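Local coordinates for uncharacterized protein HI_0666 (Haemophilus influenzae, PDB 7CZO) that corresponds to the N-terminal domain of a HipA toxin and probably takes part in the regulation of a three-component HipBA toxin-antitoxin system, at residues G18-D23 against T55-F60; Y59-V64 against S82-F87; L63-W68 against E93-A98. All coordinates share one frame; numbering follows the deposited sequence.

Contact 1: residues G18-D23 against T55-F60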
ATOM      1  N   GLY A  18       1.282 -10.077   2.782  1.00 47.29           N
ATOM      2  CA  GLY A  18      -0.123  -9.642   2.894  1.00 46.09           C
ATOM      3  C   GLY A  18      -0.657  -8.821   1.736  1.00 45.06           C
ATOM      4  O   GLY A  18      -0.045  -8.785   0.680  1.00 45.47           O
ATOM      5  N   LEU A  19      -1.768  -8.113   1.949  1.00 46.39           N
ATOM      6  CA  LEU A  19      -2.536  -7.523   0.828  1.00 50.68           C
ATOM      7  C   LEU A  19      -3.010  -6.134   1.177  1.00 52.21           C
ATOM      8  O   LEU A  19      -3.568  -5.926   2.231  1.00 59.12           O
ATOM      9  CB  LEU A  19      -3.770  -8.370   0.524  1.00 53.30           C
ATOM     10  CG  LEU A  19      -3.504  -9.802   0.061  1.00 58.35           C
ATOM     11  CD1 LEU A  19      -4.731 -10.663   0.299  1.00 60.02           C
ATOM     12  CD2 LEU A  19      -3.102  -9.804  -1.410  1.00 61.05           C
ATOM     13  N   LEU A  20      -2.795  -5.170   0.301  1.00 52.97           N
ATOM     14  CA  LEU A  20      -3.236  -3.819   0.584  1.00 53.21           C
ATOM     15  C   LEU A  20      -4.266  -3.497  -0.484  1.00 55.10           C
ATOM     16  O   LEU A  20      -3.948  -3.593  -1.674  1.00 54.33           O
ATOM     17  CB  LEU A  20      -2.046  -2.880   0.520  1.00 50.77           C
ATOM     18  CG  LEU A  20      -2.374  -1.401   0.585  1.00 52.57           C
ATOM     19  CD1 LEU A  20      -2.816  -0.980   1.959  1.00 57.35           C
ATOM     20  CD2 LEU A  20      -1.145  -0.617   0.172  1.00 60.61           C
ATOM     21  N   ARG A  21      -5.489  -3.150  -0.069  1.00 55.27           N
ATOM     22  CA  ARG A  21      -6.624  -3.020  -1.007  1.00 59.77           C
ATOM     23  C   ARG A  21      -7.223  -1.696  -0.783  1.00 57.23           C
ATOM     24  O   ARG A  21      -7.176  -1.197   0.343  1.00 52.99           O
ATOM     25  CB  ARG A  21      -7.719  -4.068  -0.781  1.00 66.66           C
ATOM     26  CG  ARG A  21      -7.191  -5.400  -0.286  1.00 76.58           C
ATOM     27  CD  ARG A  21      -8.067  -6.580  -0.629  1.00 84.02           C
ATOM     28  NE  ARG A  21      -7.498  -7.381  -1.714  1.00 95.91           N
ATOM     29  CZ  ARG A  21      -8.020  -8.526  -2.152  1.00100.93           C
ATOM     30  NH1 ARG A  21      -9.131  -9.016  -1.591  1.00 86.47           N
ATOM     31  NH2 ARG A  21      -7.428  -9.185  -3.153  1.00102.78           N
ATOM     32  N   GLU A  22      -7.753  -1.107  -1.859  1.00 60.11           N
ATOM     33  CA  GLU A  22      -8.577   0.107  -1.763  1.00 61.06           C
ATOM     34  C   GLU A  22      -9.962  -0.142  -2.347  1.00 64.73           C
ATOM     35  O   GLU A  22     -10.129  -0.914  -3.315  1.00 56.41           O
ATOM     36  CB  GLU A  22      -7.957   1.264  -2.491  1.00 62.40           C
ATOM     37  CG  GLU A  22      -8.689   2.572  -2.275  1.00 68.58           C
ATOM     38  CD  GLU A  22      -8.322   3.643  -3.292  1.00 78.98           C
ATOM     39  OE1 GLU A  22      -7.743   3.311  -4.361  1.00 74.71           O
ATOM     40  OE2 GLU A  22      -8.646   4.825  -3.024  1.00 88.02           O
ATOM     41  N   ASP A  23     -10.949   0.493  -1.709  1.00 63.66           N
ATOM     42  CA  ASP A  23     -12.349   0.434  -2.129  1.00 59.30           C
ATOM     43  C   ASP A  23     -13.016   1.765  -1.738  1.00 62.98           C
ATOM     44  O   ASP A  23     -12.337   2.664  -1.159  1.00 65.40           O
ATOM     45  CB  ASP A  23     -13.040  -0.838  -1.536  1.00 60.87           C
ATOM     46  CG  ASP A  23     -13.368  -0.757   0.024  1.00 63.88           C
ATOM     47  OD1 ASP A  23     -13.273   0.331   0.722  1.00 50.81           O
ATOM     48  OD2 ASP A  23     -13.754  -1.852   0.545  1.00 53.59           O
ATOM     49  N   THR A  55      -8.540   6.607   5.346  1.00 69.40           N
ATOM     50  CA  THR A  55      -7.473   7.277   4.634  1.00 71.02           C
ATOM     51  C   THR A  55      -6.192   6.485   4.734  1.00 74.01           C
ATOM     52  O   THR A  55      -5.914   5.840   5.760  1.00 65.91           O
ATOM     53  CB  THR A  55      -7.143   8.609   5.248  1.00 68.29           C
ATOM     54  OG1 THR A  55      -6.668   8.342   6.556  1.00 64.73           O
ATOM     55  CG2 THR A  55      -8.368   9.520   5.283  1.00 77.97           C
ATOM     56  N   LEU A  56      -5.408   6.595   3.667  1.00 64.18           N
ATOM     57  CA  LEU A  56      -4.222   5.815   3.480  1.00 59.88           C
ATOM     58  C   LEU A  56      -3.383   5.753   4.760  1.00 56.35           C
ATOM     59  O   LEU A  56      -2.827   6.740   5.259  1.00 52.88           O
ATOM     60  CB  LEU A  56      -3.412   6.400   2.300  1.00 65.23           C
ATOM     61  CG  LEU A  56      -2.105   5.670   1.990  1.00 62.67           C
ATOM     62  CD1 LEU A  56      -2.356   4.249   1.492  1.00 63.66           C
ATOM     63  CD2 LEU A  56      -1.279   6.461   1.004  1.00 62.11           C
ATOM     64  N   PHE A  57      -3.288   4.561   5.300  1.00 56.30           N
ATOM     65  CA  PHE A  57      -2.389   4.319   6.408  1.00 56.74           C
ATOM     66  C   PHE A  57      -1.141   5.207   6.350  1.00 55.09           C
ATOM     67  O   PHE A  57      -0.387   5.180   5.401  1.00 60.63           O
ATOM     68  CB  PHE A  57      -1.996   2.855   6.379  1.00 59.79           C
ATOM     69  CG  PHE A  57      -3.185   1.916   6.435  1.00 57.40           C
ATOM     70  CD1 PHE A  57      -3.899   1.770   7.595  1.00 56.55           C
ATOM     71  CD2 PHE A  57      -3.582   1.210   5.332  1.00 56.24           C
ATOM     72  CE1 PHE A  57      -4.973   0.930   7.666  1.00 56.40           C
ATOM     73  CE2 PHE A  57      -4.656   0.363   5.390  1.00 60.08           C
ATOM     74  CZ  PHE A  57      -5.364   0.229   6.564  1.00 56.01           C
ATOM     75  N   PRO A  58      -0.915   6.003   7.374  1.00 58.54           N
ATOM     76  CA  PRO A  58       0.329   6.767   7.482  1.00 59.19           C
ATOM     77  C   PRO A  58       1.603   6.024   7.099  1.00 57.70           C
ATOM     78  O   PRO A  58       2.499   6.613   6.480  1.00 58.40           O
ATOM     79  CB  PRO A  58       0.377   7.114   8.978  1.00 57.14           C
ATOM     80  CG  PRO A  58      -1.067   7.299   9.336  1.00 57.52           C
ATOM     81  CD  PRO A  58      -1.812   6.258   8.518  1.00 62.17           C
ATOM     82  N   TYR A  59       1.706   4.755   7.480  1.00 52.93           N
ATOM     83  CA  TYR A  59       2.909   4.014   7.173  1.00 52.37           C
ATOM     84  C   TYR A  59       3.092   3.918   5.648  1.00 56.65           C
ATOM     85  O   TYR A  59       4.193   4.185   5.122  1.00 58.77           O
ATOM     86  CB  TYR A  59       2.926   2.616   7.813  1.00 52.43           C
ATOM     87  CG  TYR A  59       4.180   1.905   7.441  1.00 54.70           C
ATOM     88  CD1 TYR A  59       5.390   2.276   8.021  1.00 60.09           C
ATOM     89  CD2 TYR A  59       4.198   0.953   6.410  1.00 61.34           C
ATOM     90  CE1 TYR A  59       6.585   1.678   7.643  1.00 63.73           C
ATOM     91  CE2 TYR A  59       5.392   0.341   6.020  1.00 66.58           C
ATOM     92  CZ  TYR A  59       6.582   0.716   6.646  1.00 65.75           C
ATOM     93  OH  TYR A  59       7.775   0.152   6.298  1.00 66.55           O
ATOM     94  N   PHE A  60       2.028   3.543   4.939  1.00 51.37           N
ATOM     95  CA  PHE A  60       2.110   3.404   3.492  1.00 50.25           C
ATOM     96  C   PHE A  60       2.218   4.780   2.826  1.00 49.23           C
ATOM     97  O   PHE A  60       2.970   4.970   1.894  1.00 59.97           O
ATOM     98  CB  PHE A  60       0.912   2.630   2.955  1.00 51.52           C
ATOM     99  CG  PHE A  60       0.980   1.153   3.195  1.00 49.21           C
ATOM    100  CD1 PHE A  60       1.722   0.325   2.360  1.00 51.53           C
ATOM    101  CD2 PHE A  60       0.268   0.568   4.229  1.00 56.25           C
ATOM    102  CE1 PHE A  60       1.776  -1.062   2.581  1.00 52.85           C
ATOM    103  CE2 PHE A  60       0.315  -0.830   4.456  1.00 55.46           C
ATOM    104  CZ  PHE A  60       1.070  -1.641   3.638  1.00 47.59           C
TER
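L20, on the middle strand of the antiparallel sheet, meets F60 and F57 at the start of helix 58-62. This is helix-on-sheet packing inside the HipA N-terminal domain, at the buried centre of the chain. Alternation along strand 15-22 sets it up: L20 points its side chain toward the helix, whereas L19 and R21 point theirs away.

The two methyls of L20 divide the work. L20 CD2 lies over one face of the F60 ring, 3.9 Å from the ring centroid and only 19° off the ring normal, a CH-pi contact shifted toward the CD1 and CE1 rim; F60 CD1 is the nearest atom to L20 CD2, at 3.7 Å. L20 and F60 reach for each other from opposite directions. With CG turned away from the backbone N (chi1 171°), the leucine branch stands so that CD1 can work on both rings. L20 CD1 comes within 4.0 Å of F60 CE2 and lies near the plane of the F57 ring, at the edge formed by CD2 and CE2. The two phenylalanines are therefore read differently by the same side chain, one by its face and one by its edge.

F57 occupies the N-cap position, and its ring also packs edge-to-face with F44, while F60 meets F29 with the ring planes at about 60°. F85 of helix 82-91 and Q100 of strand 98-102 touch L20 as well. No hydrogen bond joins the two segments. Between the aromatics themselves, F57 CB sits at the edge of the F60 ring, in its plane.

Contact 2: residues Y59-V64 against S82-F87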
ATOM      1  N   TYR A  59       1.706   4.755   7.480  1.00 52.93           N
ATOM      2  CA  TYR A  59       2.909   4.014   7.173  1.00 52.37           C
ATOM      3  C   TYR A  59       3.092   3.918   5.648  1.00 56.65           C
ATOM      4  O   TYR A  59       4.193   4.185   5.122  1.00 58.77           O
ATOM      5  CB  TYR A  59       2.926   2.616   7.813  1.00 52.43           C
ATOM      6  CG  TYR A  59       4.180   1.905   7.441  1.00 54.70           C
ATOM      7  CD1 TYR A  59       5.390   2.276   8.021  1.00 60.09           C
ATOM      8  CD2 TYR A  59       4.198   0.953   6.410  1.00 61.34           C
ATOM      9  CE1 TYR A  59       6.585   1.678   7.643  1.00 63.73           C
ATOM     10  CE2 TYR A  59       5.392   0.341   6.020  1.00 66.58           C
ATOM     11  CZ  TYR A  59       6.582   0.716   6.646  1.00 65.75           C
ATOM     12  OH  TYR A  59       7.775   0.152   6.298  1.00 66.55           O
ATOM     13  N   PHE A  60       2.028   3.543   4.939  1.00 51.37           N
ATOM     14  CA  PHE A  60       2.110   3.404   3.492  1.00 50.25           C
ATOM     15  C   PHE A  60       2.218   4.780   2.826  1.00 49.23           C
ATOM     16  O   PHE A  60       2.970   4.970   1.894  1.00 59.97           O
ATOM     17  CB  PHE A  60       0.912   2.630   2.955  1.00 51.52           C
ATOM     18  CG  PHE A  60       0.980   1.153   3.195  1.00 49.21           C
ATOM     19  CD1 PHE A  60       1.722   0.325   2.360  1.00 51.53           C
ATOM     20  CD2 PHE A  60       0.268   0.568   4.229  1.00 56.25           C
ATOM     21  CE1 PHE A  60       1.776  -1.062   2.581  1.00 52.85           C
ATOM     22  CE2 PHE A  60       0.315  -0.830   4.456  1.00 55.46           C
ATOM     23  CZ  PHE A  60       1.070  -1.641   3.638  1.00 47.59           C
ATOM     24  N   ALA A  61       1.489   5.769   3.292  1.00 48.08           N
ATOM     25  CA  ALA A  61       1.691   7.102   2.724  1.00 48.04           C
ATOM     26  C   ALA A  61       3.142   7.518   2.890  1.00 48.52           C
ATOM     27  O   ALA A  61       3.653   8.266   2.075  1.00 59.38           O
ATOM     28  CB  ALA A  61       0.793   8.132   3.384  1.00 42.03           C
ATOM     29  N   SER A  62       3.803   7.077   3.958  1.00 53.28           N
ATOM     30  CA  SER A  62       5.212   7.480   4.213  1.00 54.71           C
ATOM     31  C   SER A  62       6.207   6.932   3.162  1.00 51.57           C
ATOM     32  O   SER A  62       7.283   7.470   3.006  1.00 58.97           O
ATOM     33  CB  SER A  62       5.674   7.040   5.597  1.00 50.22           C
ATOM     34  OG  SER A  62       6.201   5.706   5.534  1.00 54.44           O
ATOM     35  N   LEU A  63       5.841   5.868   2.458  1.00 51.15           N
ATOM     36  CA  LEU A  63       6.722   5.232   1.456  1.00 52.30           C
ATOM     37  C   LEU A  63       6.785   5.999   0.162  1.00 50.86           C
ATOM     38  O   LEU A  63       7.597   5.706  -0.692  1.00 64.23           O
ATOM     39  CB  LEU A  63       6.242   3.806   1.116  1.00 52.21           C
ATOM     40  CG  LEU A  63       6.143   2.827   2.296  1.00 54.40           C
ATOM     41  CD1 LEU A  63       5.941   1.373   1.914  1.00 52.77           C
ATOM     42  CD2 LEU A  63       7.389   2.935   3.144  1.00 55.67           C
ATOM     43  N   VAL A  64       5.912   6.962  -0.012  1.00 50.92           N
ATOM     44  CA  VAL A  64       5.909   7.751  -1.226  1.00 52.45           C
ATOM     45  C   VAL A  64       7.097   8.743  -1.205  1.00 57.07           C
ATOM     46  O   VAL A  64       7.249   9.512  -0.257  1.00 61.38           O
ATOM     47  CB  VAL A  64       4.580   8.500  -1.356  1.00 47.45           C
ATOM     48  CG1 VAL A  64       4.599   9.393  -2.589  1.00 54.68           C
ATOM     49  CG2 VAL A  64       3.442   7.498  -1.421  1.00 44.65           C
ATOM     50  N   SER A  82      -5.987   8.386  -3.307  1.00 71.58           N
ATOM     51  CA  SER A  82      -6.007   7.380  -4.349  1.00 68.56           C
ATOM     52  C   SER A  82      -4.806   7.573  -5.267  1.00 64.61           C
ATOM     53  O   SER A  82      -4.336   6.623  -5.895  1.00 65.35           O
ATOM     54  CB  SER A  82      -7.290   7.478  -5.159  1.00 72.04           C
ATOM     55  OG  SER A  82      -8.404   7.273  -4.318  1.00 74.25           O
ATOM     56  N   ASP A  83      -4.308   8.804  -5.340  1.00 67.05           N
ATOM     57  CA  ASP A  83      -3.174   9.121  -6.213  1.00 71.66           C
ATOM     58  C   ASP A  83      -1.923   8.525  -5.669  1.00 65.26           C
ATOM     59  O   ASP A  83      -1.089   8.050  -6.416  1.00 79.39           O
ATOM     60  CB  ASP A  83      -3.005  10.630  -6.385  1.00 74.52           C
ATOM     61  CG  ASP A  83      -3.992  11.196  -7.393  1.00 81.97           C
ATOM     62  OD1 ASP A  83      -4.367  10.422  -8.326  1.00 73.34           O
ATOM     63  OD2 ASP A  83      -4.388  12.382  -7.241  1.00 77.79           O
ATOM     64  N   MET A  84      -1.828   8.548  -4.351  1.00 61.84           N
ATOM     65  CA  MET A  84      -0.765   7.888  -3.611  1.00 56.45           C
ATOM     66  C   MET A  84      -0.829   6.376  -3.644  1.00 57.10           C
ATOM     67  O   MET A  84       0.181   5.737  -3.898  1.00 61.59           O
ATOM     68  CB  MET A  84      -0.742   8.438  -2.188  1.00 57.51           C
ATOM     69  CG  MET A  84      -0.092   9.796  -2.251  1.00 63.72           C
ATOM     70  SD  MET A  84       0.112  10.646  -0.724  1.00 75.50           S
ATOM     71  CE  MET A  84       0.998   9.514   0.323  1.00 71.75           C
ATOM     72  N   PHE A  85      -2.008   5.802  -3.434  1.00 58.96           N
ATOM     73  CA  PHE A  85      -2.174   4.361  -3.549  1.00 58.13           C
ATOM     74  C   PHE A  85      -1.864   3.944  -4.967  1.00 55.77           C
ATOM     75  O   PHE A  85      -1.353   2.865  -5.192  1.00 56.85           O
ATOM     76  CB  PHE A  85      -3.603   3.922  -3.171  1.00 61.75           C
ATOM     77  CG  PHE A  85      -3.818   2.420  -3.244  1.00 56.03           C
ATOM     78  CD1 PHE A  85      -3.247   1.584  -2.312  1.00 54.41           C
ATOM     79  CD2 PHE A  85      -4.574   1.861  -4.237  1.00 53.57           C
ATOM     80  CE1 PHE A  85      -3.420   0.219  -2.362  1.00 58.81           C
ATOM     81  CE2 PHE A  85      -4.766   0.482  -4.285  1.00 61.15           C
ATOM     82  CZ  PHE A  85      -4.195  -0.344  -3.340  1.00 59.98           C
ATOM     83  N   ARG A  86      -2.168   4.796  -5.937  1.00 58.01           N
ATOM     84  CA  ARG A  86      -1.864   4.433  -7.321  1.00 63.64           C
ATOM     85  C   ARG A  86      -0.327   4.420  -7.508  1.00 57.48           C
ATOM     86  O   ARG A  86       0.224   3.519  -8.111  1.00 59.01           O
ATOM     87  CB  ARG A  86      -2.544   5.395  -8.293  1.00 69.12           C
ATOM     88  CG  ARG A  86      -2.891   4.801  -9.649  1.00 83.02           C
ATOM     89  CD  ARG A  86      -3.530   5.825 -10.611  1.00 95.40           C
ATOM     90  NE  ARG A  86      -4.245   6.937  -9.950  1.00 97.24           N
ATOM     91  CZ  ARG A  86      -5.410   6.844  -9.297  1.00 98.67           C
ATOM     92  NH1 ARG A  86      -6.043   5.676  -9.177  1.00 98.03           N
ATOM     93  NH2 ARG A  86      -5.939   7.931  -8.735  1.00101.34           N
ATOM     94  N   PHE A  87       0.364   5.407  -6.956  1.00 51.16           N
ATOM     95  CA  PHE A  87       1.796   5.468  -7.088  1.00 51.32           C
ATOM     96  C   PHE A  87       2.395   4.223  -6.460  1.00 57.59           C
ATOM     97  O   PHE A  87       3.185   3.506  -7.087  1.00 52.34           O
ATOM     98  CB  PHE A  87       2.337   6.682  -6.400  1.00 52.52           C
ATOM     99  CG  PHE A  87       3.813   6.684  -6.318  1.00 54.23           C
ATOM    100  CD1 PHE A  87       4.564   7.350  -7.256  1.00 60.67           C
ATOM    101  CD2 PHE A  87       4.455   6.001  -5.312  1.00 60.00           C
ATOM    102  CE1 PHE A  87       5.945   7.331  -7.191  1.00 60.37           C
ATOM    103  CE2 PHE A  87       5.843   5.977  -5.231  1.00 61.70           C
ATOM    104  CZ  PHE A  87       6.583   6.642  -6.178  1.00 56.26           C
TER
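M84 lays its terminal methyl against A61 and V64, so that the end of helix 58-62 and the turn after it pack on helix 82-91. This is helix-to-helix packing on the helical side of the HipA N-terminal domain, with M84 and V64 each burying about the same surface. The backbones come closest at A61 and M84, whose CA atoms are 6.8 Å apart.

The thioether runs out from its helix extended about the CB-CG bond, then turns about the CG-SD bond (chi3 54°). That turn brings M84 CE to 3.4 Å from A61 CB and 3.6 Å from V64 CG2. V64 and M84 meet at a slant. V64 presents CG2, the branch lying beside its own backbone N, and this one methyl serves two partners: besides M84 CE, V64 CG2 approaches F87 CD2 at 4.3 Å, one helical turn further along. No hydrogen bond crosses between the segments; the side chains that meet are apolar, and M84 CE also lies beside the carbonyl oxygen A61 O. W68 adds to the cluster from the following helix, touching M84 and meeting the ring of F87, and L88 also touches V64.

S62, whose side chain points away from helix 82-91, gives its OG hydrogen to the carbonyl O of Y59, with S62 OG 2.6 Å from Y59 O. On the other helix R86 turns back to D83 in a salt bridge one turn apart. R86 NH2 lies 3.0 Å from D83 OD1, with an N-H...O angle of 161°. The acceptor lies close to the guanidinium plane, yet the nitrogen approaches from above the carboxylate, 36° out of its plane; S82 O stands over one guanidinium face.

Contact 3: residues L63-W68 against E93-A98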
ATOM      1  N   LEU A  63       5.841   5.868   2.458  1.00 51.15           N
ATOM      2  CA  LEU A  63       6.722   5.232   1.456  1.00 52.30           C
ATOM      3  C   LEU A  63       6.785   5.999   0.162  1.00 50.86           C
ATOM      4  O   LEU A  63       7.597   5.706  -0.692  1.00 64.23           O
ATOM      5  CB  LEU A  63       6.242   3.806   1.116  1.00 52.21           C
ATOM      6  CG  LEU A  63       6.143   2.827   2.296  1.00 54.40           C
ATOM      7  CD1 LEU A  63       5.941   1.373   1.914  1.00 52.77           C
ATOM      8  CD2 LEU A  63       7.389   2.935   3.144  1.00 55.67           C
ATOM      9  N   VAL A  64       5.912   6.962  -0.012  1.00 50.92           N
ATOM     10  CA  VAL A  64       5.909   7.751  -1.226  1.00 52.45           C
ATOM     11  C   VAL A  64       7.097   8.743  -1.205  1.00 57.07           C
ATOM     12  O   VAL A  64       7.249   9.512  -0.257  1.00 61.38           O
ATOM     13  CB  VAL A  64       4.580   8.500  -1.356  1.00 47.45           C
ATOM     14  CG1 VAL A  64       4.599   9.393  -2.589  1.00 54.68           C
ATOM     15  CG2 VAL A  64       3.442   7.498  -1.421  1.00 44.65           C
ATOM     16  N   PRO A  65       7.942   8.728  -2.247  1.00 54.06           N
ATOM     17  CA  PRO A  65       9.099   9.603  -2.148  1.00 55.27           C
ATOM     18  C   PRO A  65       8.738  11.086  -2.179  1.00 55.33           C
ATOM     19  O   PRO A  65       7.885  11.511  -2.968  1.00 58.25           O
ATOM     20  CB  PRO A  65       9.945   9.222  -3.385  1.00 55.73           C
ATOM     21  CG  PRO A  65       9.483   7.861  -3.756  1.00 55.39           C
ATOM     22  CD  PRO A  65       8.002   7.890  -3.458  1.00 54.60           C
ATOM     23  N   GLU A  66       9.412  11.845  -1.317  1.00 59.07           N
ATOM     24  CA  GLU A  66       9.353  13.299  -1.284  1.00 60.47           C
ATOM     25  C   GLU A  66       9.382  13.849  -2.667  1.00 62.23           C
ATOM     26  O   GLU A  66       8.490  14.555  -3.077  1.00 61.79           O
ATOM     27  CB  GLU A  66      10.556  13.825  -0.528  1.00 64.49           C
ATOM     28  CG  GLU A  66      10.329  13.818   0.967  1.00 75.01           C
ATOM     29  CD  GLU A  66      11.583  14.091   1.755  1.00 84.20           C
ATOM     30  OE1 GLU A  66      12.577  14.566   1.148  1.00 83.55           O
ATOM     31  OE2 GLU A  66      11.561  13.813   2.982  1.00 92.03           O
ATOM     32  N   GLY A  67      10.410  13.463  -3.398  1.00 58.67           N
ATOM     33  CA  GLY A  67      10.563  13.855  -4.770  1.00 58.79           C
ATOM     34  C   GLY A  67       9.328  13.855  -5.633  1.00 61.76           C
ATOM     35  O   GLY A  67       9.174  14.732  -6.480  1.00 71.19           O
ATOM     36  N   TRP A  68       8.459  12.873  -5.454  1.00 56.98           N
ATOM     37  CA  TRP A  68       7.256  12.774  -6.287  1.00 55.62           C
ATOM     38  C   TRP A  68       6.151  13.704  -5.761  1.00 60.89           C
ATOM     39  O   TRP A  68       5.305  14.181  -6.516  1.00 57.19           O
ATOM     40  CB  TRP A  68       6.755  11.344  -6.277  1.00 52.81           C
ATOM     41  CG  TRP A  68       5.498  11.121  -6.996  1.00 60.24           C
ATOM     42  CD1 TRP A  68       5.357  10.800  -8.302  1.00 67.00           C
ATOM     43  CD2 TRP A  68       4.186  11.125  -6.440  1.00 62.28           C
ATOM     44  NE1 TRP A  68       4.036  10.626  -8.611  1.00 67.30           N
ATOM     45  CE2 TRP A  68       3.293  10.813  -7.479  1.00 66.67           C
ATOM     46  CE3 TRP A  68       3.681  11.344  -5.160  1.00 63.47           C
ATOM     47  CZ2 TRP A  68       1.909  10.743  -7.287  1.00 62.70           C
ATOM     48  CZ3 TRP A  68       2.301  11.277  -4.971  1.00 63.33           C
ATOM     49  CH2 TRP A  68       1.439  10.976  -6.032  1.00 59.40           C
ATOM     50  N   GLU A  93       7.925  -2.408  -7.580  1.00 76.11           N
ATOM     51  CA  GLU A  93       8.949  -3.407  -7.345  1.00 87.48           C
ATOM     52  C   GLU A  93      10.270  -2.775  -6.822  1.00 87.64           C
ATOM     53  O   GLU A  93      11.092  -3.477  -6.194  1.00 84.40           O
ATOM     54  CB  GLU A  93       9.147  -4.309  -8.598  1.00 91.55           C
ATOM     55  CG  GLU A  93       8.068  -5.421  -8.751  1.00109.30           C
ATOM     56  CD  GLU A  93       8.397  -6.774  -8.056  1.00116.39           C
ATOM     57  OE1 GLU A  93       9.490  -7.341  -8.320  1.00110.45           O
ATOM     58  OE2 GLU A  93       7.557  -7.301  -7.265  1.00 99.21           O
ATOM     59  N   ASN A  94      10.438  -1.458  -6.993  1.00 72.05           N
ATOM     60  CA  ASN A  94      11.772  -0.860  -6.897  1.00 75.72           C
ATOM     61  C   ASN A  94      12.009   0.390  -6.058  1.00 66.76           C
ATOM     62  O   ASN A  94      13.137   0.847  -5.981  1.00 67.05           O
ATOM     63  CB  ASN A  94      12.257  -0.533  -8.305  1.00 78.95           C
ATOM     64  CG  ASN A  94      11.446   0.568  -8.944  1.00 88.48           C
ATOM     65  OD1 ASN A  94      10.194   0.566  -8.887  1.00 92.89           O
ATOM     66  ND2 ASN A  94      12.141   1.524  -9.561  1.00 88.04           N
ATOM     67  N   MET A  95      10.993   0.944  -5.415  1.00 68.33           N
ATOM     68  CA  MET A  95      11.135   2.293  -4.859  1.00 62.52           C
ATOM     69  C   MET A  95      10.811   2.459  -3.405  1.00 58.97           C
ATOM     70  O   MET A  95      10.664   3.598  -2.953  1.00 51.39           O
ATOM     71  CB  MET A  95      10.223   3.205  -5.627  1.00 66.93           C
ATOM     72  CG  MET A  95      10.604   3.251  -7.090  1.00 75.51           C
ATOM     73  SD  MET A  95      11.496   4.761  -7.418  1.00 75.64           S
ATOM     74  CE  MET A  95      10.025   5.761  -7.235  1.00 89.75           C
ATOM     75  N   LEU A  96      10.754   1.346  -2.668  1.00 58.53           N
ATOM     76  CA  LEU A  96      10.278   1.368  -1.309  1.00 56.37           C
ATOM     77  C   LEU A  96      11.009   0.513  -0.237  1.00 60.73           C
ATOM     78  O   LEU A  96      10.476   0.468   0.878  1.00 61.17           O
ATOM     79  CB  LEU A  96       8.788   0.984  -1.332  1.00 57.45           C
ATOM     80  CG  LEU A  96       7.840   1.262  -2.544  1.00 58.54           C
ATOM     81  CD1 LEU A  96       6.573   0.402  -2.477  1.00 52.51           C
ATOM     82  CD2 LEU A  96       7.425   2.727  -2.677  1.00 56.21           C
ATOM     83  N   GLY A  97      12.164  -0.143  -0.518  1.00 59.14           N
ATOM     84  CA  GLY A  97      12.798  -1.217   0.378  1.00 59.34           C
ATOM     85  C   GLY A  97      11.970  -2.444   0.880  1.00 77.90           C
ATOM     86  O   GLY A  97      12.521  -3.432   1.389  1.00 69.72           O
ATOM     87  N   ALA A  98      10.631  -2.285   0.842  1.00 90.41           N
ATOM     88  CA  ALA A  98       9.544  -3.287   0.864  1.00 62.99           C
ATOM     89  C   ALA A  98       9.000  -3.263  -0.596  1.00 56.86           C
ATOM     90  O   ALA A  98       9.369  -2.369  -1.334  1.00 51.28           O
ATOM     91  CB  ALA A  98       8.438  -2.772   1.809  1.00 65.24           C
TER
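L96 meets L63 where the loop leading out of helix 82-91 passes the turn between helices 58-62 and 66-70. Starting at the root of the side chain, L96 CB is 4.3 Å from L63 CD1. CG lies further back, and the side chain forks there. One methyl, L96 CD1, lies 4.5 Å from the same L63 CD1. The other, CD2, does most of the touching, for it lies against the backbone and the root of its partner at once. L96 CD2 is 3.6 Å from L63 O, a packing contact, and 4.1 Å from L63 CB. L63 in return points its side chain toward the loop and has more surface buried here than L96.

A second pair lies alongside. M95 carries its thioether through bends at chi2 (-102°) and chi3 (-71°), which bring CE to the proline ring of P65, with M95 CE 4.1 Å from P65 CG. The two side chains cross at about a right angle. F87 of helix 82-91 touches both.

P65 is the N-cap of helix 66-70, its carbonyl accepting the amide of W68. After L96 the chain bends through G97, whose positive phi (52°) suits a glycine, and A98 N donates to L96 O. No hydrogen bond crosses the interface. This is apolar surface packing between two connectors of the HipA N-terminal domain: a helix-to-helix turn and the link from helix 82-91 to edge strand 98-102.

How the contacts relate
The contacts run outward from the core along one stretch of chain. The centre of contact 1 lies about 4 Å from the centre of the chain, that of contact 2 about 6 Å and that of contact 3, at the surface, about 11 Å. Contacts 1 and 2 share helix 58-62, with their centres about 8 Å apart; helix 82-91 also reaches the strand directly, S82 OG lying 2.8 Å from E22 OE2 in a probable hydrogen bond. Contacts 2 and 3, their centres about 9 Å apart, share L63 and V64, and F87 bridges them, F87 CZ lying 3.7 Å from M95 CE. Contacts 1 and 3, about 15 Å apart between centres, are joined only through the sequence.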